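Local coordinates for protein response regulator aspartate phosphatase H (PDB 3Q15) that dephosphorylates the sporulation phosphotransferase Spo0F, acts on the competence regulator ComA and helps to separate competence and sporulation in time in Bacillus subtilis, at residues R24-P29 against E83-I88; I228-D233 against E243-A248. All blocks are in the same frame, centred on the assembly; numbering follows the deposited sequence.

Contact 1: residues R24-P29 against E83-I88; sequences RQFSVP and ELLETI
Phe26 reaches from the 24-29 turn onto helix 81-89, where its ring meets Leu84, Leu85 and Ile88 in apolar contacts. Leu84 supplies a CH-pi contact, its CD2 methyl lying over one face of the Phe26 ring, 3.5 Å from the centroid and displaced toward the rim. CG of Leu84 is anti to the backbone N (chi1 -162°), which sends this branch out to the ring. Ile88 comes from the opposite direction and meets the ring at its edge, CD1 being 3.5 Å from CE1 of Phe26. Obliquely to the ring lies the CD1 methyl of Leu85, 3.8 Å from CE2 of Phe26.

Helix 9-24 ends in a Schellman motif, with Ser27 N bonded to Met22 O and Phe26 N to Ile23 O; Phe26 is its C-prime residue, and its positive phi (50°) turns the chain toward the next helix of the N-terminal three-helix bundle. Met65, on helix 49-67, also touches the Phe26 side chain, and Arg61 of that helix touches Leu85 and Ile88.

Contacts of mixed character gather around Leu85. Its CD2 methyl sits over one face of the Arg24 guanidinium, 3.4 Å from NH2, while both its methyls lie 3.6 Å from the carbonyl O of Arg24. The arginine chain bends at chi3 (74°) and crosses Leu85 at about a right angle. NH2 of Arg24 forms a salt bridge with Glu89, the last residue of helix 81-89.

Contact 2: residues I228-D233 against E243-A248; sequences IANSYD and EHFQKA
Phe245 lays its ring over the methyl of Ala229, whose CB stands 3.5 Å from the ring centroid and only 8° off the ring normal, a CH-pi contact over the middle of the face. The same CB is also 3.5 Å from Phe245 N, so this small residue touches both the backbone and the ring of Phe245. The ring extends from helix 238-255 across to helix 218-235. There Asn230 meets its edge: OD1 lies near the ring plane, 3.3 Å from CZ of Phe245, with the amide and ring planes steeply inclined to each other, an approach that probably sets the amide oxygen against the weakly positive hydrogens of the ring edge. Asp233 brings its CB obliquely to the same ring, and its carboxylate forms a salt bridge with Lys273 of helix 260-273, the helix that supplies Leu267 and Thr270 as further neighbours of Phe245.

The two segments belong to the paired antiparallel helices of the predicted fourth TPR repeat. Their axes approach to 8.4 Å with 161° between directions, and the closest CA atoms are those of Ala229 and His244, 5.0 Å apart; the small Ala229 side chain is consistent with so close a backbone approach.

Packing on the other flank centres on His244. CG2 of Ile228 lies over one face of the imidazole, 3.7 Å from its centroid and offset toward the rim. Tyr232 meets the histidine obliquely, CE1 to CE1 at 3.5 Å, with the ring planes 33° apart. His244 ND1 hydrogen-bonds to Met240 O, one turn earlier in its own helix, which helps fix the rotation of the imidazole. Tyr232 and Ile228 also touch helix 198-214, through Leu202 and through Leu205 and Leu209 respectively.

In the fold
Contacts 1 and 2 are separate in sequence and in space: their centres lie about 59 Å apart, with about 46 Å between nearest atoms, and they fall on opposite sides of the chain's centre. Both segments of contact 1 come earlier in the chain than either segment of contact 2. The first ties the turn between two helices of the N-terminal bundle to helix 81-89, at the surface, its centre about 39 Å from the chain's centre; the second joins adjacent helices inside one TPR repeat, partly buried, its centre about 21 Å from that of the chain. The nearest ends of the paired segments are 54 positions apart in contact 1, but 10 in the helical hairpin of contact 2.

Contact 1: residues R24-P29 against E83-I88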
ATOM      1  N   ARG A  24      -0.307  30.906 -10.626  1.00 41.20           N
ATOM      2  CA  ARG A  24      -1.452  30.515 -11.448  1.00 43.55           C
ATOM      3  C   ARG A  24      -2.642  31.457 -11.280  1.00 47.58           C
ATOM      4  O   ARG A  24      -3.564  31.456 -12.095  1.00 49.68           O
ATOM      5  CB  ARG A  24      -1.853  29.062 -11.178  1.00 40.28           C
ATOM      6  CG  ARG A  24      -0.754  28.061 -11.508  1.00 38.52           C
ATOM      7  CD  ARG A  24      -1.266  26.634 -11.496  1.00 38.06           C
ATOM      8  NE  ARG A  24      -2.095  26.328 -12.659  1.00 36.20           N
ATOM      9  CZ  ARG A  24      -3.359  25.921 -12.594  1.00 37.43           C
ATOM     10  NH1 ARG A  24      -3.954  25.772 -11.418  1.00 35.40           N
ATOM     11  NH2 ARG A  24      -4.026  25.658 -13.707  1.00 36.54           N
ATOM     12  N   GLN A  25      -2.610  32.263 -10.222  1.00 47.59           N
ATOM     13  CA  GLN A  25      -3.612  33.304 -10.023  1.00 52.49           C
ATOM     14  C   GLN A  25      -3.009  34.662 -10.357  1.00 54.71           C
ATOM     15  O   GLN A  25      -3.584  35.705 -10.051  1.00 56.06           O
ATOM     16  CB  GLN A  25      -4.148  33.286  -8.592  1.00 52.40           C
ATOM     17  CG  GLN A  25      -4.912  32.024  -8.252  1.00 52.56           C
ATOM     18  CD  GLN A  25      -5.445  32.027  -6.836  1.00 56.27           C
ATOM     19  OE1 GLN A  25      -5.430  31.003  -6.157  1.00 57.16           O
ATOM     20  NE2 GLN A  25      -5.928  33.179  -6.386  1.00 59.66           N
ATOM     21  N   PHE A  26      -1.838  34.629 -10.985  1.00 53.69           N
ATOM     22  CA  PHE A  26      -1.180  35.836 -11.476  1.00 54.42           C
ATOM     23  C   PHE A  26      -1.078  36.938 -10.425  1.00 56.20           C
ATOM     24  O   PHE A  26      -1.358  38.103 -10.710  1.00 57.03           O
ATOM     25  CB  PHE A  26      -1.899  36.363 -12.720  1.00 54.17           C
ATOM     26  CG  PHE A  26      -1.860  35.421 -13.884  1.00 52.38           C
ATOM     27  CD1 PHE A  26      -0.887  35.549 -14.861  1.00 51.72           C
ATOM     28  CD2 PHE A  26      -2.791  34.404 -14.002  1.00 51.31           C
ATOM     29  CE1 PHE A  26      -0.847  34.680 -15.933  1.00 51.62           C
ATOM     30  CE2 PHE A  26      -2.755  33.533 -15.074  1.00 49.87           C
ATOM     31  CZ  PHE A  26      -1.783  33.672 -16.039  1.00 49.59           C
ATOM     32  N   SER A  27      -0.679  36.567  -9.214  1.00 53.30           N
ATOM     33  CA  SER A  27      -0.448  37.550  -8.164  1.00 55.68           C
ATOM     34  C   SER A  27       1.044  37.811  -8.029  1.00 52.04           C
ATOM     35  O   SER A  27       1.741  37.104  -7.303  1.00 48.61           O
ATOM     36  CB  SER A  27      -1.021  37.069  -6.831  1.00 59.36           C
ATOM     37  OG  SER A  27      -0.940  38.092  -5.849  1.00 63.04           O
ATOM     38  N   VAL A  28       1.533  38.827  -8.730  1.00 52.68           N
ATOM     39  CA  VAL A  28       2.966  39.104  -8.768  1.00 55.74           C
ATOM     40  C   VAL A  28       3.579  39.382  -7.387  1.00 58.51           C
ATOM     41  O   VAL A  28       4.581  38.765  -7.019  1.00 56.78           O
ATOM     42  CB  VAL A  28       3.304  40.242  -9.758  1.00 60.24           C
ATOM     43  CG1 VAL A  28       4.801  40.508  -9.779  1.00 61.14           C
ATOM     44  CG2 VAL A  28       2.808  39.887 -11.150  1.00 59.71           C
ATOM     45  N   PRO A  29       2.980  40.305  -6.615  1.00 62.72           N
ATOM     46  CA  PRO A  29       3.516  40.616  -5.284  1.00 64.18           C
ATOM     47  C   PRO A  29       3.712  39.365  -4.428  1.00 59.85           C
ATOM     48  O   PRO A  29       4.794  39.153  -3.886  1.00 60.17           O
ATOM     49  CB  PRO A  29       2.432  41.507  -4.675  1.00 67.99           C
ATOM     50  CG  PRO A  29       1.798  42.165  -5.850  1.00 69.88           C
ATOM     51  CD  PRO A  29       1.793  41.117  -6.931  1.00 66.89           C
ATOM     52  N   GLU A  83      -8.687  32.370 -18.752  1.00 61.73           N
ATOM     53  CA  GLU A  83      -8.247  32.565 -20.128  1.00 58.61           C
ATOM     54  C   GLU A  83      -6.733  32.695 -20.216  1.00 53.56           C
ATOM     55  O   GLU A  83      -6.082  31.981 -20.976  1.00 52.93           O
ATOM     56  CB  GLU A  83      -8.922  33.799 -20.732  1.00 60.31           C
ATOM     57  CG  GLU A  83     -10.421  33.636 -20.912  1.00 64.91           C
ATOM     58  CD  GLU A  83     -11.121  34.941 -21.231  1.00 70.80           C
ATOM     59  OE1 GLU A  83     -10.742  35.980 -20.649  1.00 72.34           O
ATOM     60  OE2 GLU A  83     -12.052  34.927 -22.064  1.00 72.87           O
ATOM     61  N   LEU A  84      -6.179  33.609 -19.430  1.00 54.32           N
ATOM     62  CA  LEU A  84      -4.746  33.854 -19.432  1.00 58.96           C
ATOM     63  C   LEU A  84      -3.986  32.581 -19.072  1.00 60.94           C
ATOM     64  O   LEU A  84      -2.900  32.324 -19.594  1.00 61.82           O
ATOM     65  CB  LEU A  84      -4.402  34.976 -18.451  1.00 62.15           C
ATOM     66  CG  LEU A  84      -3.041  35.650 -18.614  1.00 63.98           C
ATOM     67  CD1 LEU A  84      -2.892  36.244 -20.008  1.00 63.18           C
ATOM     68  CD2 LEU A  84      -2.851  36.722 -17.555  1.00 66.79           C
ATOM     69  N   LEU A  85      -4.569  31.785 -18.183  1.00 59.21           N
ATOM     70  CA  LEU A  85      -3.954  30.543 -17.732  1.00 57.08           C
ATOM     71  C   LEU A  85      -3.848  29.534 -18.875  1.00 58.15           C
ATOM     72  O   LEU A  85      -2.812  28.895 -19.055  1.00 56.81           O
ATOM     73  CB  LEU A  85      -4.753  29.953 -16.564  1.00 53.34           C
ATOM     74  CG  LEU A  85      -4.016  29.100 -15.533  1.00 52.25           C
ATOM     75  CD1 LEU A  85      -2.682  29.724 -15.145  1.00 50.01           C
ATOM     76  CD2 LEU A  85      -4.896  28.891 -14.305  1.00 49.94           C
ATOM     77  N   GLU A  86      -4.919  29.399 -19.650  1.00 59.50           N
ATOM     78  CA  GLU A  86      -4.933  28.474 -20.777  1.00 63.44           C
ATOM     79  C   GLU A  86      -3.926  28.908 -21.841  1.00 63.77           C
ATOM     80  O   GLU A  86      -3.358  28.081 -22.556  1.00 62.29           O
ATOM     81  CB  GLU A  86      -6.342  28.382 -21.372  1.00 68.70           C
ATOM     82  CG  GLU A  86      -6.497  27.363 -22.490  1.00 72.40           C
ATOM     83  CD  GLU A  86      -6.018  27.886 -23.829  1.00 77.63           C
ATOM     84  OE1 GLU A  86      -5.969  29.123 -23.999  1.00 80.24           O
ATOM     85  OE2 GLU A  86      -5.691  27.062 -24.709  1.00 78.29           O
ATOM     86  N   THR A  87      -3.706  30.216 -21.931  1.00 62.93           N
ATOM     87  CA  THR A  87      -2.778  30.784 -22.900  1.00 63.39           C
ATOM     88  C   THR A  87      -1.343  30.373 -22.585  1.00 59.33           C
ATOM     89  O   THR A  87      -0.553  30.085 -23.481  1.00 56.80           O
ATOM     90  CB  THR A  87      -2.883  32.325 -22.932  1.00 64.34           C
ATOM     91  OG1 THR A  87      -4.215  32.706 -23.297  1.00 68.01           O
ATOM     92  CG2 THR A  87      -1.906  32.915 -23.938  1.00 65.96           C
ATOM     93  N   ILE A  88      -1.012  30.343 -21.302  1.00 59.94           N
ATOM     94  CA  ILE A  88       0.337  30.001 -20.872  1.00 58.14           C
ATOM     95  C   ILE A  88       0.577  28.493 -20.836  1.00 54.55           C
ATOM     96  O   ILE A  88       1.636  28.022 -21.240  1.00 55.56           O
ATOM     97  CB  ILE A  88       0.645  30.607 -19.490  1.00 56.13           C
ATOM     98  CG1 ILE A  88       0.636  32.134 -19.572  1.00 57.34           C
ATOM     99  CG2 ILE A  88       1.985  30.112 -18.966  1.00 58.12           C
ATOM    100  CD1 ILE A  88       0.956  32.822 -18.261  1.00 59.18           C
TER

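Contact 2: residues I228-D233 against E243-A248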
ATOM      1  N   ILE A 228      25.297  -8.710   4.735  1.00 40.50           N
ATOM      2  CA  ILE A 228      25.397 -10.163   4.689  1.00 41.06           C
ATOM      3  C   ILE A 228      25.623 -10.734   6.090  1.00 41.86           C
ATOM      4  O   ILE A 228      24.968 -11.698   6.487  1.00 36.74           O
ATOM      5  CB  ILE A 228      26.531 -10.620   3.749  1.00 44.03           C
ATOM      6  CG1 ILE A 228      26.219 -10.203   2.310  1.00 46.54           C
ATOM      7  CG2 ILE A 228      26.724 -12.123   3.833  1.00 39.20           C
ATOM      8  CD1 ILE A 228      27.321 -10.510   1.332  1.00 47.49           C
ATOM      9  N   ALA A 229      26.546 -10.128   6.834  1.00 38.16           N
ATOM     10  CA  ALA A 229      26.844 -10.561   8.198  1.00 44.81           C
ATOM     11  C   ALA A 229      25.617 -10.481   9.113  1.00 46.95           C
ATOM     12  O   ALA A 229      25.324 -11.419   9.855  1.00 45.87           O
ATOM     13  CB  ALA A 229      27.997  -9.749   8.773  1.00 46.82           C
ATOM     14  N   ASN A 230      24.903  -9.361   9.062  1.00 46.14           N
ATOM     15  CA  ASN A 230      23.685  -9.220   9.854  1.00 46.76           C
ATOM     16  C   ASN A 230      22.652 -10.260   9.445  1.00 42.89           C
ATOM     17  O   ASN A 230      21.900 -10.768  10.277  1.00 39.68           O
ATOM     18  CB  ASN A 230      23.096  -7.815   9.720  1.00 48.87           C
ATOM     19  CG  ASN A 230      23.860  -6.784  10.526  1.00 55.10           C
ATOM     20  OD1 ASN A 230      24.333  -7.069  11.624  1.00 56.92           O
ATOM     21  ND2 ASN A 230      23.982  -5.578   9.983  1.00 57.50           N
ATOM     22  N   SER A 231      22.617 -10.570   8.155  1.00 36.12           N
ATOM     23  CA  SER A 231      21.681 -11.559   7.640  1.00 44.69           C
ATOM     24  C   SER A 231      21.966 -12.929   8.247  1.00 45.80           C
ATOM     25  O   SER A 231      21.058 -13.599   8.738  1.00 45.15           O
ATOM     26  CB  SER A 231      21.758 -11.628   6.113  1.00 42.39           C
ATOM     27  OG  SER A 231      20.800 -12.534   5.588  1.00 40.87           O
ATOM     28  N   TYR A 232      23.233 -13.339   8.205  1.00 43.99           N
ATOM     29  CA  TYR A 232      23.662 -14.602   8.794  1.00 44.25           C
ATOM     30  C   TYR A 232      23.461 -14.607  10.304  1.00 45.51           C
ATOM     31  O   TYR A 232      23.046 -15.613  10.881  1.00 45.83           O
ATOM     32  CB  TYR A 232      25.136 -14.875   8.487  1.00 44.59           C
ATOM     33  CG  TYR A 232      25.416 -15.411   7.099  1.00 46.62           C
ATOM     34  CD1 TYR A 232      26.269 -14.739   6.237  1.00 47.63           C
ATOM     35  CD2 TYR A 232      24.843 -16.599   6.658  1.00 46.12           C
ATOM     36  CE1 TYR A 232      26.546 -15.229   4.969  1.00 47.91           C
ATOM     37  CE2 TYR A 232      25.112 -17.098   5.387  1.00 46.98           C
ATOM     38  CZ  TYR A 232      25.964 -16.406   4.550  1.00 49.13           C
ATOM     39  OH  TYR A 232      26.241 -16.885   3.288  1.00 53.61           O
ATOM     40  N   ASP A 233      23.774 -13.486  10.949  1.00 42.35           N
ATOM     41  CA  ASP A 233      23.613 -13.382  12.394  1.00 44.53           C
ATOM     42  C   ASP A 233      22.166 -13.636  12.777  1.00 45.37           C
ATOM     43  O   ASP A 233      21.887 -14.307  13.769  1.00 48.26           O
ATOM     44  CB  ASP A 233      24.048 -12.006  12.901  1.00 48.79           C
ATOM     45  CG  ASP A 233      23.902 -11.867  14.408  1.00 55.81           C
ATOM     46  OD1 ASP A 233      24.354 -12.771  15.146  1.00 59.38           O
ATOM     47  OD2 ASP A 233      23.331 -10.852  14.854  1.00 55.80           O
ATOM     48  N   GLU A 243      32.478 -14.217  10.290  1.00 54.32           N
ATOM     49  CA  GLU A 243      33.375 -14.203   9.144  1.00 59.23           C
ATOM     50  C   GLU A 243      33.167 -12.955   8.294  1.00 58.18           C
ATOM     51  O   GLU A 243      34.124 -12.277   7.913  1.00 60.36           O
ATOM     52  CB  GLU A 243      33.159 -15.455   8.299  1.00 62.03           C
ATOM     53  CG  GLU A 243      33.911 -15.453   6.988  1.00 70.88           C
ATOM     54  CD  GLU A 243      33.729 -16.745   6.226  1.00 77.45           C
ATOM     55  OE1 GLU A 243      33.485 -17.784   6.877  1.00 78.34           O
ATOM     56  OE2 GLU A 243      33.824 -16.721   4.980  1.00 80.07           O
ATOM     57  N   HIS A 244      31.910 -12.648   8.000  1.00 54.84           N
ATOM     58  CA  HIS A 244      31.610 -11.489   7.178  1.00 54.03           C
ATOM     59  C   HIS A 244      31.788 -10.180   7.938  1.00 53.19           C
ATOM     60  O   HIS A 244      32.242  -9.192   7.366  1.00 56.25           O
ATOM     61  CB  HIS A 244      30.219 -11.604   6.551  1.00 52.21           C
ATOM     62  CG  HIS A 244      30.135 -12.643   5.477  1.00 53.62           C
ATOM     63  ND1 HIS A 244      29.996 -13.986   5.749  1.00 50.89           N
ATOM     64  CD2 HIS A 244      30.194 -12.537   4.126  1.00 54.09           C
ATOM     65  CE1 HIS A 244      29.959 -14.662   4.614  1.00 51.72           C
ATOM     66  NE2 HIS A 244      30.080 -13.804   3.615  1.00 52.39           N
ATOM     67  N   PHE A 245      31.448 -10.173   9.225  1.00 50.24           N
ATOM     68  CA  PHE A 245      31.692  -8.990  10.045  1.00 51.53           C
ATOM     69  C   PHE A 245      33.158  -8.584   9.937  1.00 54.19           C
ATOM     70  O   PHE A 245      33.476  -7.415   9.721  1.00 55.04           O
ATOM     71  CB  PHE A 245      31.310  -9.226  11.512  1.00 51.36           C
ATOM     72  CG  PHE A 245      29.847  -9.026  11.804  1.00 51.34           C
ATOM     73  CD1 PHE A 245      29.221  -7.823  11.505  1.00 52.56           C
ATOM     74  CD2 PHE A 245      29.101 -10.033  12.391  1.00 50.78           C
ATOM     75  CE1 PHE A 245      27.873  -7.635  11.775  1.00 51.52           C
ATOM     76  CE2 PHE A 245      27.755  -9.856  12.664  1.00 49.34           C
ATOM     77  CZ  PHE A 245      27.139  -8.653  12.357  1.00 49.94           C
ATOM     78  N   GLN A 246      34.048  -9.560  10.067  1.00 57.78           N
ATOM     79  CA  GLN A 246      35.480  -9.289  10.012  1.00 62.69           C
ATOM     80  C   GLN A 246      35.934  -8.849   8.621  1.00 60.21           C
ATOM     81  O   GLN A 246      36.859  -8.047   8.490  1.00 61.77           O
ATOM     82  CB  GLN A 246      36.276 -10.494  10.516  1.00 67.71           C
ATOM     83  CG  GLN A 246      35.986 -10.804  11.979  1.00 72.16           C
ATOM     84  CD  GLN A 246      36.773 -11.982  12.514  1.00 79.94           C
ATOM     85  OE1 GLN A 246      37.311 -12.787  11.752  1.00 83.90           O
ATOM     86  NE2 GLN A 246      36.846 -12.089  13.837  1.00 80.52           N
ATOM     87  N   LYS A 247      35.274  -9.360   7.588  1.00 56.46           N
ATOM     88  CA  LYS A 247      35.534  -8.889   6.233  1.00 60.09           C
ATOM     89  C   LYS A 247      35.126  -7.425   6.092  1.00 58.04           C
ATOM     90  O   LYS A 247      35.865  -6.619   5.527  1.00 58.22           O
ATOM     91  CB  LYS A 247      34.794  -9.746   5.203  1.00 64.34           C
ATOM     92  CG  LYS A 247      35.382 -11.131   5.009  1.00 71.24           C
ATOM     93  CD  LYS A 247      34.658 -11.891   3.912  1.00 74.77           C
ATOM     94  CE  LYS A 247      35.343 -13.214   3.616  1.00 78.22           C
ATOM     95  NZ  LYS A 247      36.755 -13.011   3.187  1.00 82.91           N
ATOM     96  N   ALA A 248      33.950  -7.086   6.610  1.00 56.27           N
ATOM     97  CA  ALA A 248      33.479  -5.706   6.599  1.00 55.41           C
ATOM     98  C   ALA A 248      34.394  -4.823   7.440  1.00 55.07           C
ATOM     99  O   ALA A 248      34.681  -3.685   7.077  1.00 55.10           O
ATOM    100  CB  ALA A 248      32.050  -5.627   7.108  1.00 55.14           C
TER